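Local coordinates for protein putative pyridoxal phosphate-dependent transferase (Clostridium difficile, PDB 4DQ6) that probably works as a pyridoxal-phosphate-dependent transferase of the class I and II aminotransferase family and holds pyridoxal-5'-phosphate in its pocket, at residues 70-75 / 276-281; 91-96 / 249-254. All coordinates share one frame; numbering follows the deposited sequence.

Contact 1. Residues 70-75 / 276-281; sequences DSYNES and FSLVAT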
loop_
_atom_site.group_PDB
_atom_site.type_symbol
_atom_site.label_atom_id
_atom_site.label_comp_id
_atom_site.label_asym_id
_atom_site.label_seq_id
_atom_site.Cartn_x
_atom_site.Cartn_y
_atom_site.Cartn_z
ATOM N N ASP A 70 13.310 9.390 -11.752
ATOM C CA ASP A 70 14.225 10.138 -10.886
ATOM C C ASP A 70 13.607 11.449 -10.383
ATOM O O ASP A 70 13.920 11.898 -9.296
ATOM C CB ASP A 70 15.496 10.495 -11.655
ATOM C CG ASP A 70 16.388 9.298 -11.937
ATOM O OD1 ASP A 70 16.161 8.199 -11.380
ATOM O OD2 ASP A 70 17.352 9.490 -12.714
ATOM N N SER A 71 12.737 12.065 -11.181
ATOM C CA SER A 71 12.087 13.354 -10.825
ATOM C C SER A 71 11.260 13.303 -9.519
ATOM O O SER A 71 11.125 14.322 -8.840
ATOM C CB SER A 71 11.163 13.825 -11.966
ATOM O OG SER A 71 10.123 12.911 -12.250
ATOM N N TYR A 72 10.771 12.111 -9.159
ATOM C CA TYR A 72 9.981 11.949 -7.952
ATOM C C TYR A 72 10.845 12.203 -6.706
ATOM O O TYR A 72 10.585 13.115 -5.928
ATOM C CB TYR A 72 9.373 10.555 -7.935
ATOM C CG TYR A 72 8.625 10.168 -6.722
ATOM C CD1 TYR A 72 9.259 9.653 -5.611
ATOM C CD2 TYR A 72 7.232 10.295 -6.684
ATOM C CE1 TYR A 72 8.542 9.262 -4.481
ATOM C CE2 TYR A 72 6.475 9.887 -5.616
ATOM C CZ TYR A 72 7.119 9.408 -4.486
ATOM O OH TYR A 72 6.492 8.958 -3.310
ATOM N N ASN A 73 11.943 11.455 -6.564
ATOM C CA ASN A 73 12.827 11.671 -5.386
ATOM C C ASN A 73 13.557 13.029 -5.495
ATOM O O ASN A 73 13.815 13.644 -4.487
ATOM C CB ASN A 73 13.830 10.531 -5.185
ATOM C CG ASN A 73 13.185 9.318 -4.535
ATOM O OD1 ASN A 73 12.092 9.422 -3.963
ATOM N ND2 ASN A 73 13.855 8.147 -4.621
ATOM N N GLU A 74 13.842 13.514 -6.711
ATOM C CA GLU A 74 14.395 14.871 -6.882
ATOM C C GLU A 74 13.453 15.942 -6.283
ATOM O O GLU A 74 13.922 16.879 -5.665
ATOM C CB GLU A 74 14.683 15.186 -8.357
ATOM C CG GLU A 74 15.892 14.402 -8.855
ATOM C CD GLU A 74 16.156 14.368 -10.370
ATOM O OE1 GLU A 74 15.300 14.779 -11.218
ATOM O OE2 GLU A 74 17.281 13.873 -10.715
ATOM N N SER A 75 12.129 15.776 -6.432
ATOM C CA SER A 75 11.217 16.735 -5.865
ATOM C C SER A 75 11.293 16.762 -4.346
ATOM O O SER A 75 11.144 17.828 -3.724
ATOM C CB SER A 75 9.759 16.491 -6.340
ATOM O OG SER A 75 9.123 15.392 -5.728
ATOM N N PHE A 276 -1.324 7.232 -8.969
ATOM C CA PHE A 276 -1.798 8.575 -8.629
ATOM C C PHE A 276 -0.937 9.230 -7.551
ATOM O O PHE A 276 -0.646 10.416 -7.592
ATOM C CB PHE A 276 -3.277 8.561 -8.313
ATOM C CG PHE A 276 -4.139 8.306 -9.514
ATOM C CD1 PHE A 276 -4.148 9.238 -10.557
ATOM C CD2 PHE A 276 -4.977 7.188 -9.665
ATOM C CE1 PHE A 276 -4.944 9.078 -11.680
ATOM C CE2 PHE A 276 -5.761 6.994 -10.835
ATOM C CZ PHE A 276 -5.752 7.992 -11.840
ATOM N N SER A 277 -0.573 8.478 -6.531
ATOM C CA SER A 277 0.368 8.936 -5.567
ATOM C C SER A 277 1.669 9.459 -6.195
ATOM O O SER A 277 2.241 10.477 -5.774
ATOM C CB SER A 277 0.658 7.729 -4.620
ATOM O OG SER A 277 1.831 7.779 -3.946
ATOM N N LEU A 278 2.150 8.743 -7.208
ATOM C CA LEU A 278 3.397 9.123 -7.858
ATOM C C LEU A 278 3.340 10.545 -8.381
ATOM O O LEU A 278 4.220 11.382 -8.094
ATOM C CB LEU A 278 3.695 8.240 -9.056
ATOM C CG LEU A 278 5.088 8.446 -9.617
ATOM C CD1 LEU A 278 6.057 7.551 -8.811
ATOM C CD2 LEU A 278 5.152 8.070 -11.097
ATOM N N VAL A 279 2.294 10.823 -9.129
ATOM C CA VAL A 279 2.213 12.147 -9.771
ATOM C C VAL A 279 1.823 13.247 -8.805
ATOM O O VAL A 279 2.305 14.376 -8.925
ATOM C CB VAL A 279 1.296 12.170 -11.032
ATOM C CG1 VAL A 279 1.746 11.179 -12.111
ATOM C CG2 VAL A 279 -0.162 12.060 -10.641
ATOM N N ALA A 280 0.978 12.924 -7.820
ATOM C CA ALA A 280 0.552 13.926 -6.823
ATOM C C ALA A 280 1.697 14.356 -5.928
ATOM O O ALA A 280 1.756 15.509 -5.507
ATOM C CB ALA A 280 -0.645 13.454 -6.015
ATOM N N THR A 281 2.563 13.422 -5.537
ATOM C CA THR A 281 3.641 13.759 -4.642
ATOM C C THR A 281 4.616 14.738 -5.304
ATOM O O THR A 281 4.960 15.792 -4.776
ATOM C CB THR A 281 4.377 12.462 -4.245
ATOM O OG1 THR A 281 3.498 11.617 -3.498
ATOM C CG2 THR A 281 5.630 12.780 -3.402
#
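The ring of Y72 reaches from helix 70-84 to helix 275-287 and packs against L278 and T281, about one turn apart on the second helix. The axes of the two short helical segments come within 9.9 Å of each other, at 48° between their N-to-C directions. With its CG anti to the backbone N (chi1 175°), the tyrosine points out of its own helix at the other one. It brings the CD2–CE2 side of the ring against the partner: Y72 CD2 lies 3.5 Å from the backbone O of L278, which sits at the ring edge near its plane. The same Y72 CD2 is 3.7 Å from CD1 of L278, a methyl carried over to the tyrosine although the leucine leaves its helix at an angle to the contact. T281 approaches obliquely, its CB 3.6 Å from Y72 CE2, and its CG2 lies 3.8 Å from Y72 CZ. T281 turns its hydroxyl back to its own helix, where OG1 donates to S277 O over 2.8 Å; that carbonyl also takes the T281 N-H, the two donors arriving from opposite faces of its plane. S75 is likewise folded back, OG giving a 2.7 Å bond to Y72 O on a lone pair in the carbonyl plane. Beyond the segments, Y72 OH is hydrogen-bonded to N273 ND2 and T281 OG1 to S247 OG, while L278 also packs on F18 of the second subunit. No hydrogen bond joins the two segments directly: the helices meet through van der Waals packing around a buried ring, and the hydroxyls of Y72 and T281 are satisfied beside it.

Contact 2. Residues 91-96 / 249-254; sequences EWLIYS and YVVLPD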
loop_
_atom_site.group_PDB
_atom_site.type_symbol
_atom_site.label_atom_id
_atom_site.label_comp_id
_atom_site.label_asym_id
_atom_site.label_seq_id
_atom_site.Cartn_x
_atom_site.Cartn_y
_atom_site.Cartn_z
ATOM N N GLU A 91 19.604 8.927 -2.825
ATOM C CA GLU A 91 19.911 7.535 -2.495
ATOM C C GLU A 91 19.502 7.108 -1.089
ATOM O O GLU A 91 19.475 5.921 -0.815
ATOM C CB GLU A 91 21.423 7.270 -2.650
ATOM C CG GLU A 91 21.905 7.366 -4.089
ATOM C CD GLU A 91 22.306 8.746 -4.568
ATOM O OE1 GLU A 91 22.093 9.789 -3.905
ATOM O OE2 GLU A 91 22.900 8.764 -5.699
ATOM N N TRP A 92 19.227 8.055 -0.210
ATOM C CA TRP A 92 18.783 7.758 1.131
ATOM C C TRP A 92 17.318 7.459 1.256
ATOM O O TRP A 92 16.869 7.042 2.361
ATOM C CB TRP A 92 19.095 8.883 2.047
ATOM C CG TRP A 92 20.545 9.259 2.163
ATOM C CD1 TRP A 92 21.632 8.555 1.713
ATOM C CD2 TRP A 92 21.077 10.440 2.834
ATOM N NE1 TRP A 92 22.800 9.194 2.053
ATOM C CE2 TRP A 92 22.533 10.338 2.730
ATOM C CE3 TRP A 92 20.522 11.502 3.541
ATOM C CZ2 TRP A 92 23.382 11.333 3.280
ATOM C CZ3 TRP A 92 21.389 12.474 4.088
ATOM C CH2 TRP A 92 22.768 12.385 3.950
ATOM N N LEU A 93 16.510 7.624 0.186
ATOM C CA LEU A 93 15.073 7.591 0.300
ATOM C C LEU A 93 14.494 6.236 -0.001
ATOM O O LEU A 93 14.818 5.646 -1.020
ATOM C CB LEU A 93 14.452 8.609 -0.663
ATOM C CG LEU A 93 14.654 10.077 -0.334
ATOM C CD1 LEU A 93 14.388 11.038 -1.497
ATOM C CD2 LEU A 93 13.846 10.418 0.909
ATOM N N ILE A 94 13.593 5.788 0.897
ATOM C CA ILE A 94 12.758 4.611 0.661
ATOM C C ILE A 94 11.273 5.005 0.668
ATOM O O ILE A 94 10.818 5.722 1.567
ATOM C CB ILE A 94 13.014 3.477 1.695
ATOM C CG1 ILE A 94 14.437 3.023 1.462
ATOM C CG2 ILE A 94 11.995 2.342 1.570
ATOM C CD1 ILE A 94 14.806 1.871 2.388
ATOM N N TYR A 95 10.533 4.537 -0.356
ATOM C CA TYR A 95 9.070 4.701 -0.428
ATOM C C TYR A 95 8.392 3.852 0.644
ATOM O O TYR A 95 8.743 2.675 0.810
ATOM C CB TYR A 95 8.580 4.204 -1.787
ATOM C CG TYR A 95 7.093 3.945 -1.839
ATOM C CD1 TYR A 95 6.163 5.018 -1.952
ATOM C CD2 TYR A 95 6.575 2.665 -1.744
ATOM C CE1 TYR A 95 4.803 4.791 -1.915
ATOM C CE2 TYR A 95 5.202 2.445 -1.694
ATOM C CZ TYR A 95 4.324 3.493 -1.791
ATOM O OH TYR A 95 2.942 3.245 -1.772
ATOM N N SER A 96 7.327 4.366 1.251
ATOM C CA SER A 96 6.437 3.578 2.079
ATOM C C SER A 96 5.004 4.076 1.834
ATOM O O SER A 96 4.827 5.302 1.647
ATOM C CB SER A 96 6.827 3.711 3.527
ATOM O OG SER A 96 5.943 2.975 4.385
ATOM N N TYR A 249 7.800 8.702 2.717
ATOM C CA TYR A 249 9.186 8.333 2.483
ATOM C C TYR A 249 9.941 8.284 3.802
ATOM O O TYR A 249 9.543 8.928 4.771
ATOM C CB TYR A 249 9.857 9.246 1.438
ATOM C CG TYR A 249 9.766 10.717 1.745
ATOM C CD1 TYR A 249 8.662 11.447 1.274
ATOM C CD2 TYR A 249 10.750 11.415 2.481
ATOM C CE1 TYR A 249 8.525 12.790 1.494
ATOM C CE2 TYR A 249 10.600 12.796 2.700
ATOM C CZ TYR A 249 9.471 13.453 2.227
ATOM O OH TYR A 249 9.358 14.809 2.468
ATOM N N VAL A 250 11.032 7.516 3.801
ATOM C CA VAL A 250 11.938 7.409 4.885
ATOM C C VAL A 250 13.292 7.851 4.395
ATOM O O VAL A 250 13.732 7.476 3.291
ATOM C CB VAL A 250 11.943 5.938 5.305
ATOM C CG1 VAL A 250 12.659 5.814 6.658
ATOM C CG2 VAL A 250 10.557 5.348 5.462
ATOM N N VAL A 251 14.014 8.535 5.279
ATOM C CA VAL A 251 15.332 9.058 4.943
ATOM C C VAL A 251 16.309 8.249 5.808
ATOM O O VAL A 251 16.313 8.402 7.078
ATOM C CB VAL A 251 15.515 10.553 5.227
ATOM C CG1 VAL A 251 16.924 10.962 4.840
ATOM C CG2 VAL A 251 14.434 11.360 4.493
ATOM N N LEU A 252 17.179 7.453 5.176
ATOM C CA LEU A 252 18.125 6.600 5.934
ATOM C C LEU A 252 19.568 6.871 5.425
ATOM O O LEU A 252 20.036 6.284 4.465
ATOM C CB LEU A 252 17.720 5.147 5.806
ATOM C CG LEU A 252 16.285 4.753 6.015
ATOM C CD1 LEU A 252 15.558 4.605 4.664
ATOM C CD2 LEU A 252 16.214 3.470 6.825
ATOM N N PRO A 253 20.263 7.784 6.116
ATOM C CA PRO A 253 21.643 8.142 5.729
ATOM C C PRO A 253 22.662 7.034 5.958
ATOM O O PRO A 253 23.732 7.083 5.369
ATOM C CB PRO A 253 21.943 9.363 6.615
ATOM C CG PRO A 253 20.603 9.914 6.966
ATOM C CD PRO A 253 19.749 8.693 7.157
ATOM N N ASP A 254 22.356 6.077 6.813
ATOM C CA ASP A 254 23.258 4.943 7.045
ATOM C C ASP A 254 22.877 3.803 6.105
ATOM O O ASP A 254 21.760 3.291 6.130
ATOM C CB ASP A 254 23.202 4.545 8.519
ATOM C CG ASP A 254 24.152 3.412 8.857
ATOM O OD1 ASP A 254 24.333 2.502 8.068
ATOM O OD2 ASP A 254 24.751 3.425 9.941
#
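Residues 93-96 and 249-251 run antiparallel, L93 facing V251 and Y95 facing Y249 as non-hydrogen-bonded pairs around the hydrogen-bonded pair I94–V250. The two bonds of that pair, I94 N to V250 O and V250 N to I94 O, each span 2.9 Å. Beyond the strand, L252 N continues the ladder to W92 O at 2.9 Å. Here the W92 indole crosses P253 at about a right angle. P253 CA sits over one face, 3.7 Å from the centroid of the five-membered ring of W92 and 8° off its normal, a CH-pi contact; CG of the proline reaches the six-membered ring, 3.8 Å from W92 CE3. V251 CG1 meets the indole at its edge. On the sheet face that carries L93, Y249 and V251, the L93 CD2 methyl touches both neighbours, 3.6 Å from Y249 CD2 and 3.8 Å from V251 CG2. Y249 CG sits between its backbone N and carbonyl carbon (chi1 54°), which stands the side chain alongside L93, pointing the same way; its OH is hydrogen-bonded with Y285 OH. Helix 70-84 covers this face. On the opposite face, with V250, I94 packs against helix 255-267, whose N-cap is D254, and brings CD1 to 3.6 Å from CD1 of L252, just past the strand end. Strand 93-96 is outermost in the seven-stranded mixed sheet, and 248-251 runs antiparallel to both its neighbours, the topology of the large domain of fold-type I PLP enzymes.

How the contacts relate
Helix 70-84 and strand 93-96 follow each other in the chain, and their partners, helix 275-287 and strand 248-251, lie far along the sequence, so contact 2 is nested inside the loop closed by contact 1. The centres of the two contacts are 14 Å apart, and they touch directly: N73 CG packs 3.7 Å from L93 CD1, while Y72 OH comes within 4.2 Å of Y95 CD1. Helix packing thus continues into the edge of the sheet. Neither contact reaches the cofactor; bound pyridoxal-5'-phosphate lies about 11 Å from the S277 side chain and about 10 Å from that of V250. G98 of the cofactor pocket accepts a hydrogen bond from S96.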